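Local atomic coordinates of Obg-like ATPase 1 (Schizosaccharomyces pombe, PDB entry 1NI3), a protein that hydrolyses ATP, and GTP less efficiently, with magnesium as cofactor, and acts as a negative regulator of the G2/M transition in the cell cycle. Residues A[306-311]-A[321-326]; A[327-332]-A[377-382]; A[161-166]-A[184-189]; A[12-17]-A[214-219]. All coordinates share one frame; numbering follows the deposited sequence.

Contact 1 of 4, residues A[306-311]-A[321-326]; sequences NLINYF and WTIRKG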
loop_
_atom_site.group_PDB
_atom_site.type_symbol
_atom_site.label_atom_id
_atom_site.label_comp_id
_atom_site.label_asym_id
_atom_site.label_seq_id
_atom_site.Cartn_x
_atom_site.Cartn_y
_atom_site.Cartn_z
ATOM N N ASN A 306 -1.606 -0.235 -6.510
ATOM C CA ASN A 306 -2.113 -0.618 -7.828
ATOM C C ASN A 306 -2.437 -2.107 -7.925
ATOM O O ASN A 306 -2.086 -2.774 -8.904
ATOM C CB ASN A 306 -1.115 -0.259 -8.935
ATOM C CG ASN A 306 -1.300 1.152 -9.457
ATOM O OD1 ASN A 306 -2.421 1.597 -9.690
ATOM N ND2 ASN A 306 -0.190 1.859 -9.663
ATOM N N LEU A 307 -3.084 -2.642 -6.900
ATOM C CA LEU A 307 -3.429 -4.055 -6.917
ATOM C C LEU A 307 -4.941 -4.256 -7.060
ATOM O O LEU A 307 -5.745 -3.412 -6.638
ATOM C CB LEU A 307 -2.891 -4.737 -5.643
ATOM C CG LEU A 307 -1.359 -4.718 -5.520
ATOM C CD1 LEU A 307 -0.927 -5.240 -4.156
ATOM C CD2 LEU A 307 -0.749 -5.560 -6.623
ATOM N N ILE A 308 -5.301 -5.358 -7.709
ATOM C CA ILE A 308 -6.679 -5.763 -7.940
ATOM C C ILE A 308 -6.656 -7.276 -7.743
ATOM O O ILE A 308 -5.605 -7.851 -7.450
ATOM C CB ILE A 308 -7.126 -5.501 -9.391
ATOM C CG1 ILE A 308 -6.225 -6.274 -10.359
ATOM C CG2 ILE A 308 -7.073 -4.030 -9.707
ATOM C CD1 ILE A 308 -6.775 -6.375 -11.771
ATOM N N ASN A 309 -7.795 -7.932 -7.922
ATOM C CA ASN A 309 -7.826 -9.372 -7.740
ATOM C C ASN A 309 -8.905 -10.040 -8.567
ATOM O O ASN A 309 -9.803 -9.393 -9.109
ATOM C CB ASN A 309 -8.098 -9.686 -6.278
ATOM C CG ASN A 309 -9.488 -9.263 -5.858
ATOM O OD1 ASN A 309 -9.969 -8.204 -6.262
ATOM N ND2 ASN A 309 -10.143 -10.082 -5.048
ATOM N N TYR A 310 -8.796 -11.354 -8.660
ATOM C CA TYR A 310 -9.785 -12.149 -9.351
ATOM C C TYR A 310 -9.938 -13.352 -8.422
ATOM O O TYR A 310 -9.087 -13.564 -7.556
ATOM C CB TYR A 310 -9.298 -12.564 -10.743
ATOM C CG TYR A 310 -8.210 -13.607 -10.783
ATOM C CD1 TYR A 310 -6.867 -13.251 -10.902
ATOM C CD2 TYR A 310 -8.529 -14.963 -10.747
ATOM C CE1 TYR A 310 -5.875 -14.226 -10.992
ATOM C CE2 TYR A 310 -7.548 -15.935 -10.831
ATOM C CZ TYR A 310 -6.227 -15.561 -10.957
ATOM O OH TYR A 310 -5.267 -16.532 -11.068
ATOM N N PHE A 311 -11.009 -14.129 -8.559
ATOM C CA PHE A 311 -11.194 -15.269 -7.662
ATOM C C PHE A 311 -11.196 -16.596 -8.380
ATOM O O PHE A 311 -11.190 -16.658 -9.601
ATOM C CB PHE A 311 -12.523 -15.169 -6.906
ATOM C CG PHE A 311 -12.835 -13.802 -6.399
ATOM C CD1 PHE A 311 -13.509 -12.892 -7.196
ATOM C CD2 PHE A 311 -12.440 -13.416 -5.123
ATOM C CE1 PHE A 311 -13.785 -11.618 -6.730
ATOM C CE2 PHE A 311 -12.712 -12.142 -4.650
ATOM C CZ PHE A 311 -13.387 -11.240 -5.457
ATOM N N TRP A 321 -7.142 -13.966 -5.571
ATOM C CA TRP A 321 -5.739 -13.867 -5.953
ATOM C C TRP A 321 -5.333 -12.442 -6.312
ATOM O O TRP A 321 -5.963 -11.802 -7.148
ATOM C CB TRP A 321 -5.450 -14.806 -7.127
ATOM C CG TRP A 321 -5.910 -16.212 -6.884
ATOM C CD1 TRP A 321 -7.189 -16.695 -6.990
ATOM C CD2 TRP A 321 -5.112 -17.296 -6.393
ATOM N NE1 TRP A 321 -7.232 -18.009 -6.584
ATOM C CE2 TRP A 321 -5.978 -18.401 -6.217
ATOM C CE3 TRP A 321 -3.757 -17.436 -6.077
ATOM C CZ2 TRP A 321 -5.523 -19.633 -5.745
ATOM C CZ3 TRP A 321 -3.306 -18.668 -5.602
ATOM C CH2 TRP A 321 -4.194 -19.750 -5.442
ATOM N N THR A 322 -4.278 -11.940 -5.684
ATOM C CA THR A 322 -3.850 -10.582 -5.982
ATOM C C THR A 322 -3.056 -10.464 -7.277
ATOM O O THR A 322 -2.143 -11.243 -7.526
ATOM C CB THR A 322 -2.991 -10.008 -4.854
ATOM O OG1 THR A 322 -3.791 -9.844 -3.678
ATOM C CG2 THR A 322 -2.407 -8.662 -5.258
ATOM N N ILE A 323 -3.404 -9.485 -8.104
ATOM C CA ILE A 323 -2.676 -9.267 -9.352
ATOM C C ILE A 323 -2.539 -7.764 -9.624
ATOM O O ILE A 323 -3.208 -6.952 -8.989
ATOM C CB ILE A 323 -3.371 -9.967 -10.559
ATOM C CG1 ILE A 323 -4.797 -9.449 -10.709
ATOM C CG2 ILE A 323 -3.348 -11.474 -10.377
ATOM C CD1 ILE A 323 -5.272 -9.441 -12.145
ATOM N N ARG A 324 -1.676 -7.389 -10.562
ATOM C CA ARG A 324 -1.497 -5.975 -10.864
ATOM C C ARG A 324 -2.559 -5.439 -11.803
ATOM O O ARG A 324 -2.960 -6.111 -12.757
ATOM C CB ARG A 324 -0.104 -5.710 -11.439
ATOM C CG ARG A 324 0.971 -5.622 -10.381
ATOM C CD ARG A 324 0.812 -4.363 -9.554
ATOM N NE ARG A 324 1.484 -3.210 -10.156
ATOM C CZ ARG A 324 2.801 -3.014 -10.104
ATOM N NH1 ARG A 324 3.591 -3.890 -9.477
ATOM N NH2 ARG A 324 3.336 -1.942 -10.677
ATOM N N LYS A 325 -2.990 -4.214 -11.520
ATOM C CA LYS A 325 -4.026 -3.527 -12.279
ATOM C C LYS A 325 -4.085 -3.828 -13.770
ATOM O O LYS A 325 -5.158 -3.788 -14.360
ATOM C CB LYS A 325 -3.899 -2.013 -12.086
ATOM C CG LYS A 325 -5.094 -1.359 -11.396
ATOM C CD LYS A 325 -5.943 -0.516 -12.352
ATOM C CE LYS A 325 -6.718 -1.357 -13.375
ATOM N NZ LYS A 325 -7.429 -0.530 -14.412
ATOM N N GLY A 326 -2.957 -4.124 -14.398
ATOM C CA GLY A 326 -3.028 -4.391 -15.826
ATOM C C GLY A 326 -2.544 -5.758 -16.247
ATOM O O GLY A 326 -2.148 -5.956 -17.392
#
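Ile308 and Ile323 form a hydrogen-bonded antiparallel pair, each giving its backbone N-H to the carbonyl of the other, with Ile308 N to Ile323 O at 2.9 Å. The ladder runs on at one end through Tyr310 and Trp321, a second pair bonded both ways. Just past the other end of the paired strands, Lys325 N donates to Asn306 O at 3.1 Å. The side chain of Ile308 can be followed outward. Its CB lies beside Ile323 O, and Ile308 CG2 branches off to meet Lys325 CG at 3.7 Å. Ile308 CG1, placed between the backbone N and the carbonyl carbon (chi1 59°), runs over Ile323 CG1 at 3.5 Å. At the tip, CD1 touches Ile323 CD1, and the two isoleucines cross obliquely.

On the same face of the sheet, Trp321 CB sits over one face of the Tyr310 ring, a CH-pi contact 4.1 Å from its centroid, while Ile323 CG2 approaches the edge of that ring. The two aromatic rings are turned only 23° apart but barely overlap. Tyr310 OH extends beyond them to Ala332 O on helix 329-336, which also packs on Trp321 and Ile323. Leu307 diverges from Arg324, yet Leu307 CD2 reaches Arg324 CD at 3.5 Å. Strands 307-312 and 317-324 thus make a beta hairpin backed by a helix, as in the beta-grasp fold of ubiquitin-like TGS domains.

Contact 2 of 4, residues A[327-332]-A[377-382]; sequences TKAPQA and YVMESG
Two backbone hydrogen bonds join Thr327-Ala329 to Tyr377-Met379, on either side of the closely spaced Lys328 and Val378. Ala329 N donates to Tyr377 O at 2.6 Å, and Met379 N to Thr327 O at 2.9 Å, so that the two segments are bridged at a single point rather than along a ladder. A water lies 2.9 Å from Thr327 O and 2.8 Å from Met379 O, beside the second of these bonds.

The bridge fastens the loop that leads into strand 384-386 to the chain entering helix 329-336. This is the helix that follows the hairpin of the TGS domain and packs against it, an order consistent with a beta-grasp fold.

Apolar contacts gather on Met379, present as selenomethionine. Bent at chi2 and chi3, its chain brings Met379 CG to Ala332 CB at 3.5 Å, SE to Ala329 CA at 3.7 Å, and CE toward the same Ala332 methyl. Ala329 CB also meets the edge of the Tyr377 ring, 4.1 Å from Tyr377 CD2. On the more exposed flank, Lys328 CG touches Val378 CG1; farther along the lysine, NZ makes a long, weak ion pair with Glu376.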
loop_
_atom_site.group_PDB
_atom_site.type_symbol
_atom_site.label_atom_id
_atom_site.label_comp_id
_atom_site.label_asym_id
_atom_site.label_seq_id
_atom_site.Cartn_x
_atom_site.Cartn_y
_atom_site.Cartn_z
ATOM N N THR A 327 -2.590 -6.710 -15.327
ATOM C CA THR A 327 -2.110 -8.042 -15.618
ATOM C C THR A 327 -2.987 -8.781 -16.613
ATOM O O THR A 327 -4.208 -8.634 -16.631
ATOM C CB THR A 327 -2.000 -8.859 -14.342
ATOM O OG1 THR A 327 -1.210 -8.134 -13.393
ATOM C CG2 THR A 327 -1.330 -10.192 -14.625
ATOM N N LYS A 328 -2.344 -9.591 -17.440
ATOM C CA LYS A 328 -3.062 -10.355 -18.438
ATOM C C LYS A 328 -3.217 -11.823 -18.052
ATOM O O LYS A 328 -2.328 -12.431 -17.450
ATOM C CB LYS A 328 -2.382 -10.206 -19.805
ATOM C CG LYS A 328 -2.775 -8.918 -20.545
ATOM C CD LYS A 328 -2.068 -8.759 -21.900
ATOM C CE LYS A 328 -0.588 -8.427 -21.734
ATOM N NZ LYS A 328 0.128 -8.304 -23.038
ATOM N N ALA A 329 -4.376 -12.368 -18.411
ATOM C CA ALA A 329 -4.761 -13.746 -18.131
ATOM C C ALA A 329 -3.626 -14.747 -17.918
ATOM O O ALA A 329 -3.535 -15.355 -16.855
ATOM C CB ALA A 329 -5.691 -14.233 -19.227
ATOM N N PRO A 330 -2.742 -14.932 -18.914
ATOM C CA PRO A 330 -1.660 -15.900 -18.696
ATOM C C PRO A 330 -0.924 -15.665 -17.378
ATOM O O PRO A 330 -0.860 -16.556 -16.526
ATOM C CB PRO A 330 -0.763 -15.697 -19.913
ATOM C CG PRO A 330 -1.738 -15.287 -20.980
ATOM C CD PRO A 330 -2.625 -14.303 -20.242
ATOM N N GLN A 331 -0.380 -14.462 -17.207
ATOM C CA GLN A 331 0.343 -14.122 -15.984
ATOM C C GLN A 331 -0.535 -14.361 -14.764
ATOM O O GLN A 331 -0.104 -14.982 -13.794
ATOM C CB GLN A 331 0.790 -12.658 -16.019
ATOM C CG GLN A 331 1.742 -12.329 -17.148
ATOM C CD GLN A 331 1.051 -12.324 -18.502
ATOM O OE1 GLN A 331 1.625 -12.744 -19.504
ATOM N NE2 GLN A 331 -0.180 -11.823 -18.541
ATOM N N ALA A 332 -1.762 -13.855 -14.818
ATOM C CA ALA A 332 -2.714 -14.017 -13.721
ATOM C C ALA A 332 -2.792 -15.478 -13.303
ATOM O O ALA A 332 -2.758 -15.804 -12.123
ATOM C CB ALA A 332 -4.087 -13.538 -14.151
ATOM N N TYR A 377 -5.632 -10.936 -22.889
ATOM C CA TYR A 377 -6.747 -10.482 -22.067
ATOM C C TYR A 377 -6.284 -9.947 -20.726
ATOM O O TYR A 377 -5.659 -10.662 -19.942
ATOM C CB TYR A 377 -7.748 -11.614 -21.810
ATOM C CG TYR A 377 -8.855 -11.211 -20.854
ATOM C CD1 TYR A 377 -9.851 -10.319 -21.250
ATOM C CD2 TYR A 377 -8.885 -11.687 -19.535
ATOM C CE1 TYR A 377 -10.843 -9.908 -20.369
ATOM C CE2 TYR A 377 -9.881 -11.268 -18.641
ATOM C CZ TYR A 377 -10.857 -10.377 -19.069
ATOM O OH TYR A 377 -11.837 -9.931 -18.202
ATOM N N VAL A 378 -6.599 -8.684 -20.466
ATOM C CA VAL A 378 -6.246 -8.078 -19.193
ATOM C C VAL A 378 -7.383 -8.391 -18.239
ATOM O O VAL A 378 -8.540 -8.053 -18.504
ATOM C CB VAL A 378 -6.065 -6.548 -19.302
ATOM C CG1 VAL A 378 -4.756 -6.230 -19.996
ATOM C CG2 VAL A 378 -7.230 -5.944 -20.066
HETATM N N MSE A 379 -7.047 -9.061 -17.138
HETATM C CA MSE A 379 -8.031 -9.448 -16.133
HETATM C C MSE A 379 -8.837 -8.246 -15.663
HETATM O O MSE A 379 -8.388 -7.100 -15.738
HETATM C CB MSE A 379 -7.331 -10.090 -14.932
HETATM C CG MSE A 379 -6.464 -11.286 -15.269
HETATM SE SE MSE A 379 -7.508 -12.781 -15.926
HETATM C CE MSE A 379 -7.891 -13.689 -14.257
ATOM N N GLU A 380 -10.039 -8.515 -15.180
ATOM C CA GLU A 380 -10.884 -7.451 -14.688
ATOM C C GLU A 380 -11.175 -7.719 -13.217
ATOM O O GLU A 380 -11.513 -8.837 -12.819
ATOM C CB GLU A 380 -12.165 -7.389 -15.511
ATOM C CG GLU A 380 -11.896 -7.062 -16.981
ATOM C CD GLU A 380 -13.142 -7.096 -17.840
ATOM O OE1 GLU A 380 -14.129 -6.407 -17.507
ATOM O OE2 GLU A 380 -13.126 -7.820 -18.858
ATOM N N SER A 381 -11.001 -6.683 -12.407
ATOM C CA SER A 381 -11.210 -6.773 -10.977
ATOM C C SER A 381 -12.485 -7.520 -10.666
ATOM O O SER A 381 -13.559 -7.140 -11.118
ATOM C CB SER A 381 -11.273 -5.371 -10.374
ATOM O OG SER A 381 -11.288 -5.434 -8.964
ATOM N N GLY A 382 -12.355 -8.598 -9.906
ATOM C CA GLY A 382 -13.519 -9.373 -9.530
ATOM C C GLY A 382 -13.723 -10.608 -10.378
ATOM O O GLY A 382 -14.452 -11.519 -9.998
HETATM O O HOH W 1 -5.707 -6.860 -14.837
#

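Contact 3 of 4, residues A[161-166]-A[184-189]; sequences KHLEGL and EEQAII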
loop_
_atom_site.group_PDB
_atom_site.type_symbol
_atom_site.label_atom_id
_atom_site.label_comp_id
_atom_site.label_asym_id
_atom_site.label_seq_id
_atom_site.Cartn_x
_atom_site.Cartn_y
_atom_site.Cartn_z
ATOM N N LYS A 161 25.078 11.291 -5.873
ATOM C CA LYS A 161 26.110 10.281 -6.015
ATOM C C LYS A 161 25.952 9.514 -7.309
ATOM O O LYS A 161 26.877 9.424 -8.113
ATOM C CB LYS A 161 26.084 9.327 -4.811
ATOM C CG LYS A 161 27.243 8.336 -4.763
ATOM C CD LYS A 161 27.030 7.177 -5.735
ATOM C CE LYS A 161 28.257 6.278 -5.888
ATOM N NZ LYS A 161 27.949 5.071 -6.730
ATOM N N HIS A 162 24.771 8.954 -7.516
ATOM C CA HIS A 162 24.516 8.187 -8.736
ATOM C C HIS A 162 24.798 9.046 -9.968
ATOM O O HIS A 162 25.394 8.581 -10.943
ATOM C CB HIS A 162 23.063 7.701 -8.760
ATOM C CG HIS A 162 22.747 6.816 -9.914
ATOM N ND1 HIS A 162 22.606 7.292 -11.196
ATOM C CD2 HIS A 162 22.602 5.469 -9.992
ATOM C CE1 HIS A 162 22.394 6.282 -12.019
ATOM N NE2 HIS A 162 22.388 5.164 -11.309
ATOM N N LEU A 163 24.369 10.304 -9.908
ATOM C CA LEU A 163 24.581 11.251 -11.000
ATOM C C LEU A 163 26.081 11.465 -11.168
ATOM O O LEU A 163 26.581 11.605 -12.285
ATOM C CB LEU A 163 23.886 12.577 -10.687
ATOM C CG LEU A 163 24.056 13.690 -11.715
ATOM C CD1 LEU A 163 23.796 13.163 -13.113
ATOM C CD2 LEU A 163 23.112 14.826 -11.380
ATOM N N GLU A 164 26.791 11.495 -10.047
ATOM C CA GLU A 164 28.237 11.658 -10.069
ATOM C C GLU A 164 28.841 10.484 -10.837
ATOM O O GLU A 164 29.795 10.650 -11.594
ATOM C CB GLU A 164 28.781 11.680 -8.637
ATOM C CG GLU A 164 30.086 10.910 -8.442
ATOM C CD GLU A 164 30.189 10.260 -7.069
ATOM O OE1 GLU A 164 30.276 10.991 -6.057
ATOM O OE2 GLU A 164 30.177 9.011 -6.999
ATOM N N GLY A 165 28.273 9.298 -10.639
ATOM C CA GLY A 165 28.772 8.110 -11.311
ATOM C C GLY A 165 28.623 8.129 -12.821
ATOM O O GLY A 165 29.492 7.646 -13.554
ATOM N N LEU A 166 27.516 8.692 -13.291
ATOM C CA LEU A 166 27.256 8.772 -14.720
ATOM C C LEU A 166 28.087 9.843 -15.412
ATOM O O LEU A 166 28.271 9.791 -16.623
ATOM C CB LEU A 166 25.771 9.033 -14.975
ATOM C CG LEU A 166 24.822 7.865 -14.716
ATOM C CD1 LEU A 166 23.400 8.330 -14.966
ATOM C CD2 LEU A 166 25.170 6.691 -15.622
ATOM N N GLU A 184 21.295 10.943 -22.386
ATOM C CA GLU A 184 19.885 11.295 -22.240
ATOM C C GLU A 184 19.463 10.940 -20.815
ATOM O O GLU A 184 18.679 11.652 -20.193
ATOM C CB GLU A 184 19.034 10.508 -23.249
ATOM C CG GLU A 184 17.522 10.771 -23.168
ATOM C CD GLU A 184 16.692 9.499 -22.973
ATOM O OE1 GLU A 184 15.442 9.576 -23.025
ATOM O OE2 GLU A 184 17.291 8.424 -22.752
ATOM N N GLU A 185 20.003 9.835 -20.306
ATOM C CA GLU A 185 19.697 9.363 -18.961
ATOM C C GLU A 185 20.215 10.351 -17.923
ATOM O O GLU A 185 19.554 10.637 -16.922
ATOM C CB GLU A 185 20.350 8.001 -18.721
ATOM C CG GLU A 185 19.732 7.225 -17.564
ATOM C CD GLU A 185 20.548 6.017 -17.146
ATOM O OE1 GLU A 185 21.063 5.313 -18.039
ATOM O OE2 GLU A 185 20.657 5.757 -15.926
ATOM N N GLN A 186 21.416 10.860 -18.170
ATOM C CA GLN A 186 22.048 11.814 -17.271
ATOM C C GLN A 186 21.254 13.115 -17.255
ATOM O O GLN A 186 21.120 13.755 -16.216
ATOM C CB GLN A 186 23.494 12.070 -17.719
ATOM C CG GLN A 186 24.303 12.946 -16.772
ATOM C CD GLN A 186 25.800 12.678 -16.853
ATOM O OE1 GLN A 186 26.598 13.361 -16.214
ATOM N NE2 GLN A 186 26.184 11.666 -17.624
ATOM N N ALA A 187 20.718 13.502 -18.407
ATOM C CA ALA A 187 19.939 14.729 -18.483
ATOM C C ALA A 187 18.673 14.580 -17.632
ATOM O O ALA A 187 18.213 15.544 -17.008
ATOM C CB ALA A 187 19.565 15.023 -19.920
ATOM N N ILE A 188 18.125 13.366 -17.611
ATOM C CA ILE A 188 16.920 13.058 -16.855
ATOM C C ILE A 188 17.242 12.968 -15.368
ATOM O O ILE A 188 16.559 13.578 -14.543
ATOM C CB ILE A 188 16.319 11.734 -17.335
ATOM C CG1 ILE A 188 15.916 11.884 -18.800
ATOM C CG2 ILE A 188 15.136 11.336 -16.457
ATOM C CD1 ILE A 188 15.396 10.626 -19.443
ATOM N N ILE A 189 18.275 12.206 -15.021
ATOM C CA ILE A 189 18.649 12.099 -13.625
ATOM C C ILE A 189 18.842 13.514 -13.100
ATOM O O ILE A 189 18.554 13.808 -11.938
ATOM C CB ILE A 189 19.961 11.306 -13.440
ATOM C CG1 ILE A 189 19.651 9.825 -13.242
ATOM C CG2 ILE A 189 20.740 11.853 -12.237
ATOM C CD1 ILE A 189 18.933 9.196 -14.378
#
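Helices 161-166 and 184-189 run nearly antiparallel, their axes 10.1 Å apart at closest approach and their directions 156° from each other, with Leu163 opposite Ile189 and Leu166 opposite Gln186. Leu163 and Ile189 supply the buried part of the contact. The two side chains slide past each other in opposite directions, and Ile189 CG2 lies along the leucine, 3.6 Å from Leu163 CB and 3.4 Å from Leu163 CD1. That same Leu163 CD1 meets Gln186 CG at 3.7 Å, the glutamine crossing the leucine at about a right angle.

Both segments belong to a long helical hairpin, 140-168 with 179-199, the antiparallel coiled-coil arm that YchF proteins carry as an insertion in the G domain. Ile189 also packs on Ile215 of helix 210-217, which lies beside the arm.

Toward the turn of the hairpin the packing becomes more polar. Gln186 has an extended chain, with CG anti to the backbone N (chi1 -174°), and this carries its amide across to the other helix. There its main polar partner is Thr170 OG1, while a weak hydrogen bond of 3.0 Å runs from Gln186 NE2 to Leu166 O. An alanine at Gln186 is likely to leave Leu166 O and Thr170 without this link and to open a gap beside Leu163 CD1. On the flank turned toward helix 210-217, Leu166 CD1 comes to 3.9 Å from Glu185 OE2, a carboxylate oxygen that also lies near the plane of the His162 ring, at its edge.

Contact 4 of 4, residues A[12-17]-A[214-219]; sequences VQWGRP and EIINSL
Gly15 and Asn217 make the polar part of this contact, the hydrogen bond from Gly15 N to Asn217 OD1 at 2.9 Å. It is bent, with an angle of 144° at the hydrogen, and the donor stands above the plane of the side-chain amide rather than on a lone pair of its oxygen. Asn217 leaves its helix with CG anti to the carbonyl carbon (chi1 -72°), which carries the amide over to the extended chain. The backbone of Gly15, with a positive phi, is one at which a CB would run into the carbonyl oxygen before it.

The apolar part is the approach of Trp14 to Ile216. Trp14 CH2, at the far end of the indole, meets Ile216 CG2 at 4.2 Å, obliquely to the ring. The tryptophan is further held by NE1, which donates to Ala224 O, and by packing on Val213 of the same helix 210-217.

With an alanine in place of Asn217, Gly15 N would probably lose its partner on the helix, and the chain beside it would be tied less firmly.

Polar ties to other parts of the protein flank the contact: Arg16 forms a salt bridge with Asp117, while Gln13 OE1 and Arg16 O accept from Arg324. One bent hydrogen bond and a marginal hydrophobic touch suggest a light attachment, the 12-17 segment probably owing much of its position to these neighbouring partners as well.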
loop_
_atom_site.group_PDB
_atom_site.type_symbol
_atom_site.label_atom_id
_atom_site.label_comp_id
_atom_site.label_asym_id
_atom_site.label_seq_id
_atom_site.Cartn_x
_atom_site.Cartn_y
_atom_site.Cartn_z
ATOM N N VAL A 12 -0.453 4.225 -17.216
ATOM C CA VAL A 12 0.934 4.372 -16.728
ATOM C C VAL A 12 1.144 3.581 -15.424
ATOM O O VAL A 12 0.244 3.494 -14.580
ATOM C CB VAL A 12 1.326 5.862 -16.443
ATOM C CG1 VAL A 12 2.682 5.931 -15.743
ATOM C CG2 VAL A 12 1.386 6.646 -17.749
ATOM N N GLN A 13 2.335 3.002 -15.271
ATOM C CA GLN A 13 2.676 2.221 -14.080
ATOM C C GLN A 13 3.901 2.776 -13.390
ATOM O O GLN A 13 4.903 3.089 -14.027
ATOM C CB GLN A 13 2.879 0.748 -14.434
ATOM C CG GLN A 13 1.567 0.003 -14.449
ATOM C CD GLN A 13 0.788 0.252 -13.177
ATOM O OE1 GLN A 13 1.183 -0.190 -12.100
ATOM N NE2 GLN A 13 -0.308 0.996 -13.290
ATOM N N TRP A 14 3.812 2.859 -12.071
ATOM C CA TRP A 14 4.861 3.438 -11.259
ATOM C C TRP A 14 5.223 2.548 -10.071
ATOM O O TRP A 14 4.348 1.969 -9.441
ATOM C CB TRP A 14 4.350 4.801 -10.795
ATOM C CG TRP A 14 5.197 5.519 -9.853
ATOM C CD1 TRP A 14 5.349 5.259 -8.535
ATOM C CD2 TRP A 14 6.033 6.642 -10.150
ATOM N NE1 TRP A 14 6.243 6.142 -7.984
ATOM C CE2 TRP A 14 6.697 6.993 -8.963
ATOM C CE3 TRP A 14 6.311 7.367 -11.319
ATOM C CZ2 TRP A 14 7.601 8.054 -8.886
ATOM C CZ3 TRP A 14 7.207 8.423 -11.249
ATOM C CH2 TRP A 14 7.857 8.745 -10.041
ATOM N N GLY A 15 6.510 2.434 -9.766
ATOM C CA GLY A 15 6.904 1.603 -8.647
ATOM C C GLY A 15 7.573 0.297 -9.027
ATOM O O GLY A 15 7.904 0.051 -10.188
ATOM N N ARG A 16 7.774 -0.548 -8.028
ATOM C CA ARG A 16 8.429 -1.829 -8.221
ATOM C C ARG A 16 7.543 -2.842 -8.973
ATOM O O ARG A 16 6.326 -2.877 -8.794
ATOM C CB ARG A 16 8.846 -2.350 -6.836
ATOM C CG ARG A 16 9.474 -3.714 -6.774
ATOM C CD ARG A 16 10.707 -3.709 -5.854
ATOM N NE ARG A 16 10.476 -3.111 -4.538
ATOM C CZ ARG A 16 11.461 -2.798 -3.690
ATOM N NH1 ARG A 16 12.726 -3.026 -4.026
ATOM N NH2 ARG A 16 11.197 -2.259 -2.506
ATOM N N PRO A 17 8.145 -3.640 -9.869
ATOM C CA PRO A 17 7.461 -4.664 -10.670
ATOM C C PRO A 17 6.946 -5.821 -9.831
ATOM O O PRO A 17 7.563 -6.183 -8.822
ATOM C CB PRO A 17 8.549 -5.145 -11.628
ATOM C CG PRO A 17 9.392 -3.936 -11.802
ATOM C CD PRO A 17 9.502 -3.414 -10.388
ATOM N N GLU A 214 10.302 5.225 -15.903
ATOM C CA GLU A 214 11.091 4.014 -16.020
ATOM C C GLU A 214 12.455 4.192 -15.368
ATOM O O GLU A 214 12.874 3.393 -14.527
ATOM C CB GLU A 214 11.259 3.687 -17.494
ATOM C CG GLU A 214 11.942 2.395 -17.776
ATOM C CD GLU A 214 12.052 2.149 -19.243
ATOM O OE1 GLU A 214 12.631 3.019 -19.929
ATOM O OE2 GLU A 214 11.539 1.108 -19.711
ATOM N N ILE A 215 13.151 5.248 -15.760
ATOM C CA ILE A 215 14.468 5.511 -15.197
ATOM C C ILE A 215 14.356 5.669 -13.696
ATOM O O ILE A 215 15.020 4.972 -12.943
ATOM C CB ILE A 215 15.081 6.779 -15.793
ATOM C CG1 ILE A 215 15.393 6.530 -17.270
ATOM C CG2 ILE A 215 16.335 7.174 -15.019
ATOM C CD1 ILE A 215 15.927 7.715 -18.004
ATOM N N ILE A 216 13.504 6.577 -13.253
ATOM C CA ILE A 216 13.352 6.775 -11.829
ATOM C C ILE A 216 13.188 5.453 -11.066
ATOM O O ILE A 216 13.947 5.187 -10.134
ATOM C CB ILE A 216 12.181 7.718 -11.560
ATOM C CG1 ILE A 216 12.473 9.070 -12.221
ATOM C CG2 ILE A 216 11.990 7.912 -10.064
ATOM C CD1 ILE A 216 11.408 10.115 -12.018
ATOM N N ASN A 217 12.243 4.605 -11.468
ATOM C CA ASN A 217 12.053 3.321 -10.774
ATOM C C ASN A 217 13.354 2.573 -10.494
ATOM O O ASN A 217 13.483 1.869 -9.484
ATOM C CB ASN A 217 11.122 2.406 -11.563
ATOM C CG ASN A 217 9.705 2.867 -11.518
ATOM O OD1 ASN A 217 9.213 3.313 -10.481
ATOM N ND2 ASN A 217 9.013 2.735 -12.637
ATOM N N SER A 218 14.311 2.708 -11.399
ATOM C CA SER A 218 15.586 2.037 -11.223
ATOM C C SER A 218 16.346 2.652 -10.058
ATOM O O SER A 218 17.363 2.114 -9.636
ATOM C CB SER A 218 16.442 2.182 -12.470
ATOM O OG SER A 218 16.805 3.554 -12.647
ATOM N N LEU A 219 15.867 3.770 -9.529
ATOM C CA LEU A 219 16.573 4.393 -8.417
ATOM C C LEU A 219 15.988 4.055 -7.051
ATOM O O LEU A 219 16.546 4.430 -6.015
ATOM C CB LEU A 219 16.594 5.908 -8.585
ATOM C CG LEU A 219 17.153 6.437 -9.904
ATOM C CD1 LEU A 219 17.076 7.948 -9.900
ATOM C CD2 LEU A 219 18.579 5.962 -10.090
#

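Contact 4 joins the beginning of the chain to helix 210-217, and contact 3 falls within the sequence it spans; contacts 1 and 2 follow in turn. Contacts 1 and 2, with centres about 8 Å apart, share the TGS domain and touch through Asn309 with Gly382 and Tyr310 with Ala332. Contacts 3 and 4, about 16 Å apart between centres, meet where Ile215 packs on Ile188 and Ile189. Contact 3 stands far out on the helical arm, its centre about 34 Å from that of contact 1. The N-terminal segment 12-17 bridges the two groups: Arg324 of contact 1 bonds to Gln13 and Arg16, linking the TGS domain to helix 210-217 beside the arm.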